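Side-chain contacts in aspartate aminotransferase (Leishmania major, PDB 4H51), which probably catalyses the pyridoxal-phosphate-dependent transfer of an amino group between L-aspartate and 2-oxoglutarate, working as a homodimer: residues B[293-296]-B[297-300]; B[152-156]-B[157-161]; B[72-75]-B[76-79]. One frame throughout, in Å; residues are numbered along the deposited sequence.

Interaction 1 of 3, residues B[293-296]-B[297-300]; sequences VMDS and LIRE
Leu297 sits one turn beyond Val293 on helix 287-299, and their side chains run alongside each other in the same direction, with Val293 CG1 4.0 Å from Leu297 CD1. The backbone N of Leu297 donates to Val293 O at 3.0 Å. Val293 O accepts a second hydrogen bond from the Ser296 hydroxyl, whose OG lies 2.7 Å from Val293 O and approaches from the same face of the carbonyl plane as the amide. Ser296 OG can bend back to it because chi1 of 65° places it between its own backbone N and carbonyl carbon. Next, Ile298 N donates to Met294 O, and Ile298 CG1 lies only 3.2 Å from Met294 O. Its CD1 continues beside the carboxylate of Asp295, 4.0 Å from Asp295 OD1, an oxygen hydrogen-bonded to Ser87. At Arg299 the backbone bond is shorter and nearly straight, Arg299 N to Asp295 O at 2.8 Å and 170°. Beyond CB its side chain leads off, away from this turn. Glu300 closes the series, its N donating to Ser296 O at 3.2 Å while its own side chain folds back past that oxygen. Leu297 and Ile298 both rest on Leu124 of helix 117-129, and Ile298 also meets Val113 of strand 110-116. The chemistry thus divides by face: aliphatic groups join the helix to the domain core, the serine hydroxyl is satisfied within its own turn, and the arginine reaches both Thr303 of its own chain and, by a salt bridge, Asp30 of the second subunit.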
loop_
_atom_site.group_PDB
_atom_site.type_symbol
_atom_site.label_atom_id
_atom_site.label_comp_id
_atom_site.label_asym_id
_atom_site.label_seq_id
_atom_site.Cartn_x
_atom_site.Cartn_y
_atom_site.Cartn_z
ATOM N N VAL B 293 -1.246 16.212 -6.830
ATOM C CA VAL B 293 -1.906 15.091 -7.501
ATOM C C VAL B 293 -1.442 13.751 -6.928
ATOM O O VAL B 293 -2.240 12.875 -6.672
ATOM C CB VAL B 293 -1.679 15.148 -9.031
ATOM C CG1 VAL B 293 -2.315 13.954 -9.721
ATOM C CG2 VAL B 293 -2.223 16.474 -9.629
ATOM N N MET B 294 -0.127 13.586 -6.783
ATOM C CA MET B 294 0.417 12.353 -6.214
ATOM C C MET B 294 -0.241 12.069 -4.837
ATOM O O MET B 294 -0.733 10.959 -4.611
ATOM C CB MET B 294 1.925 12.463 -6.044
ATOM C CG MET B 294 2.755 12.511 -7.339
ATOM S SD MET B 294 4.497 12.671 -6.898
ATOM C CE MET B 294 5.355 12.451 -8.474
ATOM N N ASP B 295 -0.249 13.060 -3.942
ATOM C CA ASP B 295 -0.891 12.951 -2.629
ATOM C C ASP B 295 -2.399 12.646 -2.718
ATOM O O ASP B 295 -2.924 11.839 -1.950
ATOM C CB ASP B 295 -0.632 14.204 -1.801
ATOM C CG ASP B 295 0.811 14.284 -1.268
ATOM O OD1 ASP B 295 1.626 13.322 -1.382
ATOM O OD2 ASP B 295 1.097 15.301 -0.642
ATOM N N SER B 296 -3.093 13.266 -3.665
ATOM C CA SER B 296 -4.507 13.012 -3.803
ATOM C C SER B 296 -4.716 11.547 -4.160
ATOM O O SER B 296 -5.635 10.939 -3.626
ATOM C CB SER B 296 -5.248 13.949 -4.790
ATOM O OG SER B 296 -4.769 13.749 -6.124
ATOM N N LEU B 297 -3.840 10.980 -5.000
ATOM C CA LEU B 297 -3.995 9.586 -5.450
ATOM C C LEU B 297 -3.704 8.651 -4.298
ATOM O O LEU B 297 -4.412 7.635 -4.078
ATOM C CB LEU B 297 -3.106 9.288 -6.674
ATOM C CG LEU B 297 -3.493 10.002 -7.996
ATOM C CD1 LEU B 297 -2.360 9.987 -8.979
ATOM C CD2 LEU B 297 -4.770 9.431 -8.609
ATOM N N ILE B 298 -2.676 8.990 -3.536
ATOM C CA ILE B 298 -2.307 8.181 -2.372
ATOM C C ILE B 298 -3.432 8.178 -1.330
ATOM O O ILE B 298 -3.880 7.123 -0.851
ATOM C CB ILE B 298 -1.026 8.730 -1.716
ATOM C CG1 ILE B 298 0.183 8.546 -2.655
ATOM C CG2 ILE B 298 -0.798 8.076 -0.345
ATOM C CD1 ILE B 298 1.383 9.387 -2.266
ATOM N N ARG B 299 -3.892 9.373 -0.965
ATOM C CA ARG B 299 -4.907 9.516 0.088
ATOM C C ARG B 299 -6.180 8.734 -0.224
ATOM O O ARG B 299 -6.810 8.167 0.681
ATOM C CB ARG B 299 -5.274 10.987 0.243
ATOM C CG ARG B 299 -6.319 11.336 1.278
ATOM C CD ARG B 299 -6.061 10.784 2.673
ATOM N NE ARG B 299 -6.736 11.600 3.675
ATOM C CZ ARG B 299 -7.114 11.199 4.898
ATOM N NH1 ARG B 299 -6.947 9.956 5.324
ATOM N NH2 ARG B 299 -7.676 12.069 5.725
ATOM N N GLU B 300 -6.546 8.680 -1.492
ATOM C CA GLU B 300 -7.803 8.025 -1.855
ATOM C C GLU B 300 -7.664 6.495 -1.944
ATOM O O GLU B 300 -8.659 5.773 -2.151
ATOM C CB GLU B 300 -8.423 8.692 -3.080
ATOM C CG GLU B 300 -7.825 8.308 -4.379
ATOM C CD GLU B 300 -8.073 9.300 -5.530
ATOM O OE1 GLU B 300 -7.603 8.970 -6.590
ATOM O OE2 GLU B 300 -8.704 10.374 -5.383
#

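Interaction 2 of 3, residues B[152-156]-B[157-161]; sequences GVVKA and AGWKN
Val154 and Trp159 make the apolar part of this helix end, their side chains meeting at an oblique angle with Val154 CG1 3.7 Å from Trp159 CB. The indole ring turns an edge to the backbone: Trp159 CD1 comes within 3.3 Å of Val154 O, which lies in the ring plane.

Backbone hydrogen bonds form a Schellman motif. Trp159 N reaches back to Val154 O at 3.2 Å, and Gly158 N donates to Lys155 O at 2.9 Å from well above the carbonyl plane. Gly158, the first residue to leave helical angles, has a positive phi of 112°, a conformation that glycine, having no side chain, adopts easily. One residue earlier, Ala157 N still donates to Val153 O in the regular helical pattern.

A water adds a polar bridge, donating to Lys155 O at 2.7 Å and accepting from Lys160 NZ at 2.8 Å, so the lysine tip is tied indirectly to the helix terminus.

The turn takes the chain from helix 148-156 to strand 162-169. Ala157 and Trp159 pack on helix 117-129, where Trp159 NE1 bonds to Ala126 O, while Val154 lies against Ile140 of strand 140-144 and Ile162 of strand 162-169.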
loop_
_atom_site.group_PDB
_atom_site.type_symbol
_atom_site.label_atom_id
_atom_site.label_comp_id
_atom_site.label_asym_id
_atom_site.label_seq_id
_atom_site.Cartn_x
_atom_site.Cartn_y
_atom_site.Cartn_z
ATOM N N GLY B 152 -1.039 -5.738 -16.178
ATOM C CA GLY B 152 -2.169 -5.602 -15.271
ATOM C C GLY B 152 -2.149 -4.305 -14.510
ATOM O O GLY B 152 -3.179 -3.677 -14.301
ATOM N N VAL B 153 -0.964 -3.901 -14.068
ATOM C CA VAL B 153 -0.817 -2.650 -13.356
ATOM C C VAL B 153 -1.239 -1.491 -14.226
ATOM O O VAL B 153 -2.009 -0.630 -13.827
ATOM C CB VAL B 153 0.639 -2.445 -12.814
ATOM C CG1 VAL B 153 0.780 -1.061 -12.240
ATOM C CG2 VAL B 153 0.942 -3.516 -11.759
ATOM N N VAL B 154 -0.756 -1.473 -15.461
ATOM C CA VAL B 154 -1.057 -0.345 -16.338
ATOM C C VAL B 154 -2.547 -0.299 -16.751
ATOM O O VAL B 154 -3.174 0.773 -16.785
ATOM C CB VAL B 154 -0.022 -0.414 -17.500
ATOM C CG1 VAL B 154 -0.505 0.131 -18.799
ATOM C CG2 VAL B 154 1.320 0.197 -17.033
ATOM N N LYS B 155 -3.106 -1.456 -17.090
ATOM C CA LYS B 155 -4.561 -1.632 -17.368
ATOM C C LYS B 155 -5.439 -1.129 -16.215
ATOM O O LYS B 155 -6.377 -0.339 -16.410
ATOM C CB LYS B 155 -4.852 -3.128 -17.644
ATOM C CG LYS B 155 -6.251 -3.489 -18.178
ATOM C CD LYS B 155 -6.386 -5.002 -18.426
ATOM C CE LYS B 155 -7.872 -5.418 -18.431
ATOM N NZ LYS B 155 -8.095 -6.822 -18.881
ATOM N N ALA B 156 -5.113 -1.579 -15.009
ATOM C CA ALA B 156 -5.854 -1.209 -13.844
ATOM C C ALA B 156 -5.789 0.295 -13.547
ATOM O O ALA B 156 -6.745 0.865 -13.020
ATOM C CB ALA B 156 -5.354 -2.003 -12.647
ATOM N N ALA B 157 -4.667 0.931 -13.879
ATOM C CA ALA B 157 -4.555 2.399 -13.769
ATOM C C ALA B 157 -5.370 3.192 -14.812
ATOM O O ALA B 157 -5.404 4.412 -14.746
ATOM C CB ALA B 157 -3.088 2.804 -13.881
ATOM N N GLY B 158 -5.982 2.516 -15.799
ATOM C CA GLY B 158 -6.861 3.180 -16.764
ATOM C C GLY B 158 -6.346 3.242 -18.218
ATOM O O GLY B 158 -6.983 3.850 -19.097
ATOM N N TRP B 159 -5.240 2.587 -18.499
ATOM C CA TRP B 159 -4.666 2.647 -19.844
ATOM C C TRP B 159 -5.328 1.676 -20.772
ATOM O O TRP B 159 -5.275 0.497 -20.526
ATOM C CB TRP B 159 -3.155 2.446 -19.839
ATOM C CG TRP B 159 -2.486 3.607 -19.178
ATOM C CD1 TRP B 159 -2.293 3.805 -17.809
ATOM C CD2 TRP B 159 -1.971 4.818 -19.809
ATOM N NE1 TRP B 159 -1.677 4.987 -17.566
ATOM C CE2 TRP B 159 -1.466 5.657 -18.727
ATOM C CE3 TRP B 159 -1.851 5.266 -21.115
ATOM C CZ2 TRP B 159 -0.900 6.875 -18.957
ATOM C CZ3 TRP B 159 -1.260 6.505 -21.334
ATOM C CH2 TRP B 159 -0.795 7.295 -20.279
ATOM N N LYS B 160 -5.935 2.196 -21.831
ATOM C CA LYS B 160 -6.766 1.421 -22.761
ATOM C C LYS B 160 -6.009 0.947 -24.034
ATOM O O LYS B 160 -6.481 0.044 -24.757
ATOM C CB LYS B 160 -7.994 2.263 -23.153
ATOM C CG LYS B 160 -8.786 2.806 -21.948
ATOM C CD LYS B 160 -9.268 1.666 -21.081
ATOM C CE LYS B 160 -10.061 2.138 -19.846
ATOM N NZ LYS B 160 -10.504 1.009 -18.941
ATOM N N ASN B 161 -4.845 1.556 -24.313
ATOM C CA ASN B 161 -4.076 1.247 -25.524
ATOM C C ASN B 161 -2.651 0.873 -25.135
ATOM O O ASN B 161 -1.723 1.672 -25.253
ATOM C CB ASN B 161 -4.122 2.421 -26.483
ATOM C CG ASN B 161 -3.353 2.188 -27.770
ATOM O OD1 ASN B 161 -3.065 1.045 -28.164
ATOM N ND2 ASN B 161 -3.060 3.272 -28.467
HETATM O O HOH W 1 -7.888 0.016 -18.580
#

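Interaction 3 of 3, residues B[72-75]-B[76-79]; sequences QLLL and DMNL
Gln72 and Asp76 meet through their polar ends, Gln72 NE2 donating to Asp76 OD1 at 2.9 Å. The carboxylate oxygen lies in the plane of the glutamine amide, yet the amide nitrogen stands above the carboxylate plane, and the two planes are 42° apart. Gln72 attains this by a bend at chi2 (58°), which brings its amide within bonding distance of Asp76. On another side of the turn, Leu74 CD2 and Leu79 CD1 press together at 3.4 Å, tighter than a usual methyl contact. Met77 adds a looser touch, its SD 4.4 Å from Leu74 CD2.

The backbone positions these side chains. Asp76 N donates to Gln72 O at 2.9 Å, so aspartate and glutamine are joined through both main chain and side chains. Met77 N, by contrast, is shared between Leu73 O and Leu74 O in two weak bonds. Asn78 N then donates to Leu75 O at 3.1 Å, arriving well above the carbonyl plane, and Asn78 itself takes a positive phi of 52°. That turn brings the end of Leu79 back to Leu74, and a water links the helix end to the loop, donating to Leu74 O at 2.7 Å and accepting from Leu79 N.

Further out, Leu74 packs on Arg311, Leu312 and Leu315 of helix 307-318, and Leu79 also touches Arg311. The second subunit lies close by: Leu75 packs on Leu75 of the second subunit, and Leu79 O accepts a hydrogen bond from Arg68 of that subunit. Altogether this is a C-terminal helix end at the dimer interface, where Asn78, in the left-handed backbone conformation, is the first residue to leave helical angles after helix 65-76 and a leucine beyond the turn folds back onto the last helical turn.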
loop_
_atom_site.group_PDB
_atom_site.type_symbol
_atom_site.label_atom_id
_atom_site.label_comp_id
_atom_site.label_asym_id
_atom_site.label_seq_id
_atom_site.Cartn_x
_atom_site.Cartn_y
_atom_site.Cartn_z
ATOM N N GLN B 72 18.048 -3.172 15.037
ATOM C CA GLN B 72 18.407 -2.877 16.435
ATOM C C GLN B 72 18.526 -1.391 16.715
ATOM O O GLN B 72 18.122 -0.902 17.786
ATOM C CB GLN B 72 19.718 -3.571 16.811
ATOM C CG GLN B 72 19.993 -3.562 18.308
ATOM C CD GLN B 72 18.902 -4.207 19.167
ATOM O OE1 GLN B 72 18.587 -5.391 19.034
ATOM N NE2 GLN B 72 18.348 -3.422 20.091
ATOM N N LEU B 73 19.108 -0.665 15.769
ATOM C CA LEU B 73 19.281 0.768 15.945
ATOM C C LEU B 73 17.926 1.466 16.000
ATOM O O LEU B 73 17.723 2.355 16.817
ATOM C CB LEU B 73 20.208 1.340 14.856
ATOM C CG LEU B 73 21.624 0.722 14.976
ATOM C CD1 LEU B 73 22.454 1.206 13.797
ATOM C CD2 LEU B 73 22.285 1.002 16.352
ATOM N N LEU B 74 16.968 1.024 15.185
ATOM C CA LEU B 74 15.601 1.585 15.240
ATOM C C LEU B 74 14.895 1.274 16.549
ATOM O O LEU B 74 14.193 2.129 17.121
ATOM C CB LEU B 74 14.717 1.049 14.090
ATOM C CG LEU B 74 14.781 1.712 12.741
ATOM C CD1 LEU B 74 13.779 0.990 11.823
ATOM C CD2 LEU B 74 14.420 3.184 12.901
ATOM N N LEU B 75 15.034 0.041 17.015
ATOM C CA LEU B 75 14.426 -0.341 18.269
ATOM C C LEU B 75 14.998 0.520 19.416
ATOM O O LEU B 75 14.247 1.034 20.260
ATOM C CB LEU B 75 14.655 -1.824 18.512
ATOM C CG LEU B 75 13.738 -2.482 19.525
ATOM C CD1 LEU B 75 12.359 -1.952 19.325
ATOM C CD2 LEU B 75 13.731 -4.004 19.380
ATOM N N ASP B 76 16.305 0.750 19.387
ATOM C CA ASP B 76 16.940 1.548 20.411
ATOM C C ASP B 76 16.484 3.005 20.403
ATOM O O ASP B 76 16.599 3.694 21.428
ATOM C CB ASP B 76 18.456 1.526 20.250
ATOM C CG ASP B 76 19.067 0.172 20.528
ATOM O OD1 ASP B 76 18.412 -0.703 21.118
ATOM O OD2 ASP B 76 20.213 -0.011 20.066
ATOM N N MET B 77 16.004 3.483 19.266
ATOM C CA MET B 77 15.490 4.848 19.156
ATOM C C MET B 77 14.118 5.062 19.770
ATOM O O MET B 77 13.665 6.204 19.906
ATOM C CB MET B 77 15.492 5.308 17.706
ATOM C CG MET B 77 16.847 5.666 17.131
ATOM S SD MET B 77 16.740 5.948 15.367
ATOM C CE MET B 77 16.033 7.603 15.307
ATOM N N ASN B 78 13.431 3.979 20.145
ATOM C CA ASN B 78 12.164 4.104 20.900
ATOM C C ASN B 78 11.189 5.065 20.174
ATOM O O ASN B 78 10.670 6.020 20.761
ATOM C CB ASN B 78 12.424 4.552 22.340
ATOM C CG ASN B 78 13.221 3.505 23.153
ATOM O OD1 ASN B 78 12.911 2.310 23.086
ATOM N ND2 ASN B 78 14.282 3.946 23.900
ATOM N N LEU B 79 10.944 4.785 18.900
ATOM C CA LEU B 79 10.126 5.659 18.052
ATOM C C LEU B 79 8.647 5.467 18.258
ATOM O O LEU B 79 8.210 4.445 18.775
ATOM C CB LEU B 79 10.424 5.397 16.584
ATOM C CG LEU B 79 11.872 5.626 16.183
ATOM C CD1 LEU B 79 12.185 4.839 14.930
ATOM C CD2 LEU B 79 12.145 7.134 16.042
HETATM O O HOH W 2 11.694 2.158 18.059
#

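All three contacts fall at or near the C-terminal end of a helix, and each touches the second subunit. Interactions 1 and 2 both pack on helix 117-129, interaction 1 on Leu124 and Leu128, interaction 2 on Ala126 and Leu129 among others. Within one subunit they do not touch (centres 18 Å apart, nearest atoms about 8 Å), but across the dimer Glu300 of one subunit packs on Val153 and Ala156 of the other. Interaction 3 is more remote, its centre 30 Å from that of interaction 1 and 41 Å from that of interaction 2. None of the three includes Lys265, the lysine that carries the pyridoxal phosphate.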